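Putative lipoprotein (Parabacteroides distasonis ATCC 8503, PDB 3JX8) is of unknown function but probably acts at the cell surface as a lipid-anchored, adhesin-like protein built as a solenoid of stacked beta coils. Local coordinates at residues I151-L165 / I171-A185. Residues are numbered along the deposited sequence; the frame is centred on the assembly and turned at random. Where two conformers were deposited one is given.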
loop_
_atom_site.group_PDB
_atom_site.type_symbol
_atom_site.label_atom_id
_atom_site.label_comp_id
_atom_site.label_asym_id
_atom_site.label_seq_id
_atom_site.Cartn_x
_atom_site.Cartn_y
_atom_site.Cartn_z
ATOM N N ILE A 151 -9.435 6.793 -9.804
ATOM C CA ILE A 151 -10.871 6.544 -9.691
ATOM C C ILE A 151 -11.497 7.880 -9.358
ATOM O O ILE A 151 -10.963 8.604 -8.509
ATOM C CB ILE A 151 -11.190 5.583 -8.548
ATOM C CG1 ILE A 151 -10.475 4.227 -8.761
ATOM C CG2 ILE A 151 -12.694 5.412 -8.406
ATOM C CD1 ILE A 151 -10.698 3.187 -7.635
ATOM N N ILE A 152 -12.587 8.223 -10.043
ATOM C CA ILE A 152 -13.360 9.428 -9.769
ATOM C C ILE A 152 -14.839 9.078 -9.710
ATOM O O ILE A 152 -15.363 8.422 -10.617
ATOM C CB ILE A 152 -13.116 10.590 -10.791
ATOM C CG1 ILE A 152 -14.052 11.757 -10.454
ATOM C CG2 ILE A 152 -13.357 10.156 -12.207
ATOM C CD1 ILE A 152 -13.596 13.158 -10.937
ATOM N N ALA A 153 -15.508 9.486 -8.638
ATOM C CA ALA A 153 -16.958 9.335 -8.515
ATOM C C ALA A 153 -17.500 10.742 -8.453
ATOM O O ALA A 153 -17.293 11.448 -7.464
ATOM C CB ALA A 153 -17.334 8.535 -7.280
ATOM N N LYS A 154 -18.188 11.156 -9.502
ATOM C CA LYS A 154 -18.612 12.541 -9.668
ATOM C C LYS A 154 -19.852 12.970 -8.918
ATOM O O LYS A 154 -20.075 14.160 -8.761
ATOM C CB LYS A 154 -18.805 12.846 -11.145
ATOM C CG LYS A 154 -17.505 12.753 -11.914
ATOM C CD LYS A 154 -17.626 13.289 -13.328
ATOM C CE LYS A 154 -16.233 13.461 -13.960
ATOM N NZ LYS A 154 -16.285 13.532 -15.457
ATOM N N ASP A 155 -20.641 12.044 -8.408
ATOM C CA ASP A 155 -21.928 12.427 -7.839
ATOM C C ASP A 155 -22.463 11.297 -6.995
ATOM O O ASP A 155 -23.212 10.432 -7.486
ATOM C CB ASP A 155 -22.882 12.730 -9.008
ATOM C CG ASP A 155 -24.273 13.205 -8.580
ATOM O OD1 ASP A 155 -24.604 13.306 -7.383
ATOM O OD2 ASP A 155 -25.056 13.463 -9.513
ATOM N N ILE A 156 -22.085 11.296 -5.721
ATOM C CA ILE A 156 -22.456 10.216 -4.818
ATOM C C ILE A 156 -23.343 10.732 -3.713
ATOM O O ILE A 156 -23.232 11.882 -3.289
ATOM C CB ILE A 156 -21.209 9.465 -4.235
ATOM C CG1 ILE A 156 -20.481 10.317 -3.171
ATOM C CG2 ILE A 156 -20.282 8.972 -5.397
ATOM C CD1 ILE A 156 -19.066 9.825 -2.801
ATOM N N GLN A 157 -24.215 9.841 -3.260
ATOM C CA GLN A 157 -25.101 10.045 -2.130
ATOM C C GLN A 157 -25.184 8.696 -1.427
ATOM O O GLN A 157 -25.914 7.796 -1.861
ATOM C CB GLN A 157 -26.478 10.507 -2.599
ATOM C CG GLN A 157 -27.307 11.063 -1.480
ATOM C CD GLN A 157 -28.754 11.356 -1.860
ATOM O OE1 GLN A 157 -29.145 11.290 -3.022
ATOM N NE2 GLN A 157 -29.556 11.672 -0.861
ATOM N N LEU A 158 -24.401 8.556 -0.355
ATOM C CA LEU A 158 -24.171 7.275 0.280
ATOM C C LEU A 158 -24.289 7.345 1.801
ATOM O O LEU A 158 -23.992 8.366 2.421
ATOM C CB LEU A 158 -22.753 6.786 -0.076
ATOM C CG LEU A 158 -22.435 6.493 -1.545
ATOM C CD1 LEU A 158 -20.928 6.407 -1.753
ATOM C CD2 LEU A 158 -23.154 5.227 -1.997
ATOM N N ASP A 159 -24.669 6.223 2.406
ATOM C CA ASP A 159 -24.532 6.066 3.847
ATOM C C ASP A 159 -23.063 5.884 4.222
ATOM O O ASP A 159 -22.608 6.419 5.231
ATOM C CB ASP A 159 -25.336 4.861 4.343
ATOM C CG ASP A 159 -26.813 5.008 4.080
ATOM O OD1 ASP A 159 -27.319 6.145 4.168
ATOM O OD2 ASP A 159 -27.483 4.001 3.770
ATOM N N ASN A 160 -22.346 5.108 3.415
ATOM C CA ASN A 160 -20.968 4.721 3.698
ATOM C C ASN A 160 -20.077 4.780 2.489
ATOM O O ASN A 160 -20.437 4.264 1.439
ATOM C CB ASN A 160 -20.970 3.307 4.229
ATOM C CG ASN A 160 -21.809 3.191 5.453
ATOM O OD1 ASN A 160 -21.394 3.600 6.544
ATOM N ND2 ASN A 160 -23.018 2.700 5.284
ATOM N N LEU A 161 -18.904 5.387 2.644
ATOM C CA LEU A 161 -17.901 5.442 1.581
ATOM C C LEU A 161 -16.575 5.013 2.146
ATOM O O LEU A 161 -16.148 5.498 3.204
ATOM C CB LEU A 161 -17.756 6.856 1.032
ATOM C CG LEU A 161 -16.606 7.060 0.016
ATOM C CD1 LEU A 161 -16.844 6.283 -1.291
ATOM C CD2 LEU A 161 -16.380 8.558 -0.271
ATOM N N SER A 162 -15.880 4.137 1.438
ATOM C CA SER A 162 -14.543 3.771 1.843
ATOM C C SER A 162 -13.590 3.824 0.662
ATOM O O SER A 162 -13.846 3.192 -0.364
ATOM C CB SER A 162 -14.581 2.368 2.418
ATOM O OG SER A 162 -13.275 1.911 2.596
ATOM N N CYS A 163 -12.491 4.565 0.801
ATOM C CA CYS A 163 -11.444 4.607 -0.236
ATOM C C CYS A 163 -10.080 4.279 0.314
ATOM O O CYS A 163 -9.628 4.934 1.279
ATOM C CB CYS A 163 -11.355 5.999 -0.859
ATOM S SG CYS A 163 -12.891 6.606 -1.504
ATOM N N SER A 164 -9.408 3.324 -0.332
ATOM C CA SER A 164 -8.043 2.946 -0.018
ATOM C C SER A 164 -7.200 3.007 -1.280
ATOM O O SER A 164 -7.525 2.388 -2.306
ATOM C CB SER A 164 -8.000 1.550 0.532
ATOM O OG SER A 164 -8.879 1.457 1.620
ATOM N N LEU A 165 -6.097 3.727 -1.175
ATOM C CA LEU A 165 -5.185 3.991 -2.269
ATOM C C LEU A 165 -3.804 3.495 -1.865
ATOM O O LEU A 165 -3.268 3.920 -0.831
ATOM C CB LEU A 165 -5.152 5.505 -2.508
ATOM C CG LEU A 165 -4.108 6.117 -3.432
ATOM C CD1 LEU A 165 -3.988 5.367 -4.732
ATOM C CD2 LEU A 165 -4.507 7.590 -3.660
ATOM N N ILE A 171 -7.648 9.165 -6.040
ATOM C CA ILE A 171 -9.060 8.915 -5.913
ATOM C C ILE A 171 -9.694 10.254 -5.627
ATOM O O ILE A 171 -9.204 10.992 -4.752
ATOM C CB ILE A 171 -9.404 7.939 -4.792
ATOM C CG1 ILE A 171 -8.678 6.614 -5.014
ATOM C CG2 ILE A 171 -10.941 7.735 -4.704
ATOM C CD1 ILE A 171 -8.891 5.581 -3.925
ATOM N N GLU A 172 -10.770 10.559 -6.367
ATOM C CA GLU A 172 -11.533 11.783 -6.203
ATOM C C GLU A 172 -13.024 11.486 -6.082
ATOM O O GLU A 172 -13.583 10.726 -6.890
ATOM C CB GLU A 172 -11.287 12.735 -7.367
ATOM C CG GLU A 172 -12.102 14.013 -7.264
ATOM C CD GLU A 172 -11.691 15.093 -8.290
ATOM O OE1 GLU A 172 -10.922 14.806 -9.220
ATOM O OE2 GLU A 172 -12.150 16.248 -8.141
ATOM N N VAL A 173 -13.667 12.093 -5.083
ATOM C CA VAL A 173 -15.062 11.821 -4.765
ATOM C C VAL A 173 -15.783 13.110 -4.488
ATOM O O VAL A 173 -15.250 14.006 -3.811
ATOM C CB VAL A 173 -15.247 10.806 -3.587
ATOM C CG1 VAL A 173 -14.696 9.456 -3.988
ATOM C CG2 VAL A 173 -14.617 11.289 -2.267
ATOM N N ILE A 174 -16.987 13.211 -5.046
ATOM C CA ILE A 174 -17.796 14.411 -5.004
ATOM C C ILE A 174 -19.217 14.001 -4.653
ATOM O O ILE A 174 -19.779 13.091 -5.260
ATOM C CB ILE A 174 -17.789 15.109 -6.390
ATOM C CG1 ILE A 174 -16.347 15.527 -6.776
ATOM C CG2 ILE A 174 -18.770 16.312 -6.419
ATOM C CD1 ILE A 174 -16.153 15.826 -8.294
ATOM N N GLY A 175 -19.785 14.652 -3.647
ATOM C CA GLY A 175 -21.162 14.397 -3.241
ATOM C C GLY A 175 -21.393 14.540 -1.753
ATOM O O GLY A 175 -20.859 15.453 -1.116
ATOM N N THR A 176 -22.180 13.615 -1.215
ATOM C CA THR A 176 -22.535 13.569 0.198
ATOM C C THR A 176 -22.479 12.137 0.697
ATOM O O THR A 176 -22.909 11.201 -0.013
ATOM C CB THR A 176 -23.978 14.039 0.405
ATOM O OG1 THR A 176 -24.047 15.406 0.047
ATOM C CG2 THR A 176 -24.399 13.952 1.877
ATOM N N VAL A 177 -21.963 11.960 1.912
ATOM C CA VAL A 177 -21.876 10.658 2.546
ATOM C C VAL A 177 -22.039 10.868 4.043
ATOM O O VAL A 177 -21.680 11.923 4.575
ATOM C CB VAL A 177 -20.525 9.942 2.241
ATOM C CG1 VAL A 177 -19.349 10.813 2.632
ATOM C CG2 VAL A 177 -20.442 8.604 2.974
ATOM N N ASP A 178 -22.611 9.879 4.723
ATOM C CA ASP A 178 -22.771 9.957 6.159
ATOM C C ASP A 178 -21.428 9.639 6.827
ATOM O O ASP A 178 -20.888 10.487 7.543
ATOM C CB ASP A 178 -23.863 9.022 6.652
ATOM C CG ASP A 178 -24.142 9.195 8.128
ATOM O OD1 ASP A 178 -24.468 10.316 8.559
ATOM O OD2 ASP A 178 -24.034 8.208 8.869
ATOM N N ARG A 179 -20.905 8.439 6.590
ATOM C CA ARG A 179 -19.585 8.042 7.110
ATOM C C ARG A 179 -18.622 7.728 5.993
ATOM O O ARG A 179 -18.984 7.012 5.050
ATOM C CB ARG A 179 -19.682 6.842 8.028
ATOM C CG ARG A 179 -20.500 7.151 9.291
ATOM C CD ARG A 179 -20.603 5.977 10.220
ATOM N NE ARG A 179 -21.188 4.869 9.499
ATOM C CZ ARG A 179 -21.141 3.595 9.872
ATOM N NH1 ARG A 179 -20.536 3.239 11.005
ATOM N NH2 ARG A 179 -21.725 2.669 9.106
ATOM N N ALA A 180 -17.409 8.270 6.110
ATOM C CA ALA A 180 -16.351 8.099 5.140
ATOM C C ALA A 180 -15.077 7.607 5.820
ATOM O O ALA A 180 -14.719 8.024 6.949
ATOM C CB ALA A 180 -16.057 9.419 4.406
ATOM N N SER A 181 -14.374 6.743 5.100
ATOM C CA SER A 181 -13.070 6.293 5.498
ATOM C C SER A 181 -12.096 6.473 4.301
ATOM O O SER A 181 -12.342 5.945 3.214
ATOM C CB SER A 181 -13.194 4.865 5.957
ATOM O OG SER A 181 -11.908 4.315 6.013
ATOM N N PHE A 182 -11.041 7.269 4.487
ATOM C CA PHE A 182 -10.043 7.567 3.461
ATOM C C PHE A 182 -8.647 7.126 3.873
ATOM O O PHE A 182 -8.118 7.567 4.912
ATOM C CB PHE A 182 -10.009 9.058 3.196
ATOM C CG PHE A 182 -11.293 9.611 2.687
ATOM C CD1 PHE A 182 -11.915 9.061 1.585
ATOM C CD2 PHE A 182 -11.870 10.720 3.275
ATOM C CE1 PHE A 182 -13.115 9.589 1.106
ATOM C CE2 PHE A 182 -13.065 11.257 2.783
ATOM C CZ PHE A 182 -13.683 10.682 1.689
ATOM N N ASN A 183 -8.031 6.282 3.054
ATOM C CA ASN A 183 -6.766 5.653 3.395
ATOM C C ASN A 183 -5.788 5.766 2.244
ATOM O O ASN A 183 -6.124 5.425 1.108
ATOM C CB ASN A 183 -6.990 4.201 3.713
ATOM C CG ASN A 183 -8.035 4.012 4.747
ATOM O OD1 ASN A 183 -7.766 4.125 5.941
ATOM N ND2 ASN A 183 -9.271 3.787 4.308
ATOM N N VAL A 184 -4.608 6.294 2.530
ATOM C CA VAL A 184 -3.510 6.335 1.572
ATOM C C VAL A 184 -2.248 5.644 2.133
ATOM O O VAL A 184 -1.782 5.987 3.230
ATOM C CB VAL A 184 -3.175 7.781 1.201
ATOM C CG1 VAL A 184 -1.981 7.803 0.248
ATOM C CG2 VAL A 184 -4.400 8.441 0.597
ATOM N N ALA A 185 -1.706 4.675 1.382
ATOM C CA ALA A 185 -0.430 4.043 1.708
ATOM C C ALA A 185 0.487 4.252 0.515
ATOM O O ALA A 185 0.529 3.430 -0.411
ATOM C CB ALA A 185 -0.614 2.556 2.007
HETATM O O HOH W 1 -23.520 5.698 7.899
HETATM O O HOH W 2 -24.528 3.319 7.500
#
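Leu161 and Val173 meet tip to tip in the core of a parallel beta-solenoid, where two successive coils, 151-165 and 171-185, stack one on the other. Strand 151-153 pairs with 171-174 and strand 160-165 with 180-185, each pair parallel with segment axes 4.7 Å apart. The two walls face each other across an interior filled by apolar side chains. CD2 of Leu161 packs 3.8 Å from CG2 of Val173 on the facing wall, and CE1 of Phe182 in the next coil lies 3.7 Å from that same CD2. The Phe182 ring, which also packs against Ile190 and Ile210 of later coils, receives Cys163 at its edge, CB lying 4.0 Å from CD1 in the ring plane. With SG placed beside its own backbone N (chi1 -55°), the thiol enters the hollow between this edge and CG2 of Ile171, 3.9 Å from SG. After the turn at 154-155, Ile156 crosses Val173 obliquely, CD1 4.0 Å from CB; by the turn at Asp159, CG2 of Val177 fits against CB of Leu161 at 3.7 Å. A beta bulge inserts one extra residue in 151-165 before Ile156, which pairs with Gly175, where a CB would run into Ile156 O. On the outer face, the Arg179 guanidinium lies alongside the Asn160 amide, their planes 71° apart, and both NE and NH2 give weak hydrogen bonds to Asn160 OD1, NH2 at 2.7 Å. Farther along, Asn183 accepts a hydrogen bond from Asn203 ND2 through OD1, whereas its own ND2 bonds to Ser181 OG and, from above the carbonyl plane, to Cys163 O at 3.3 Å.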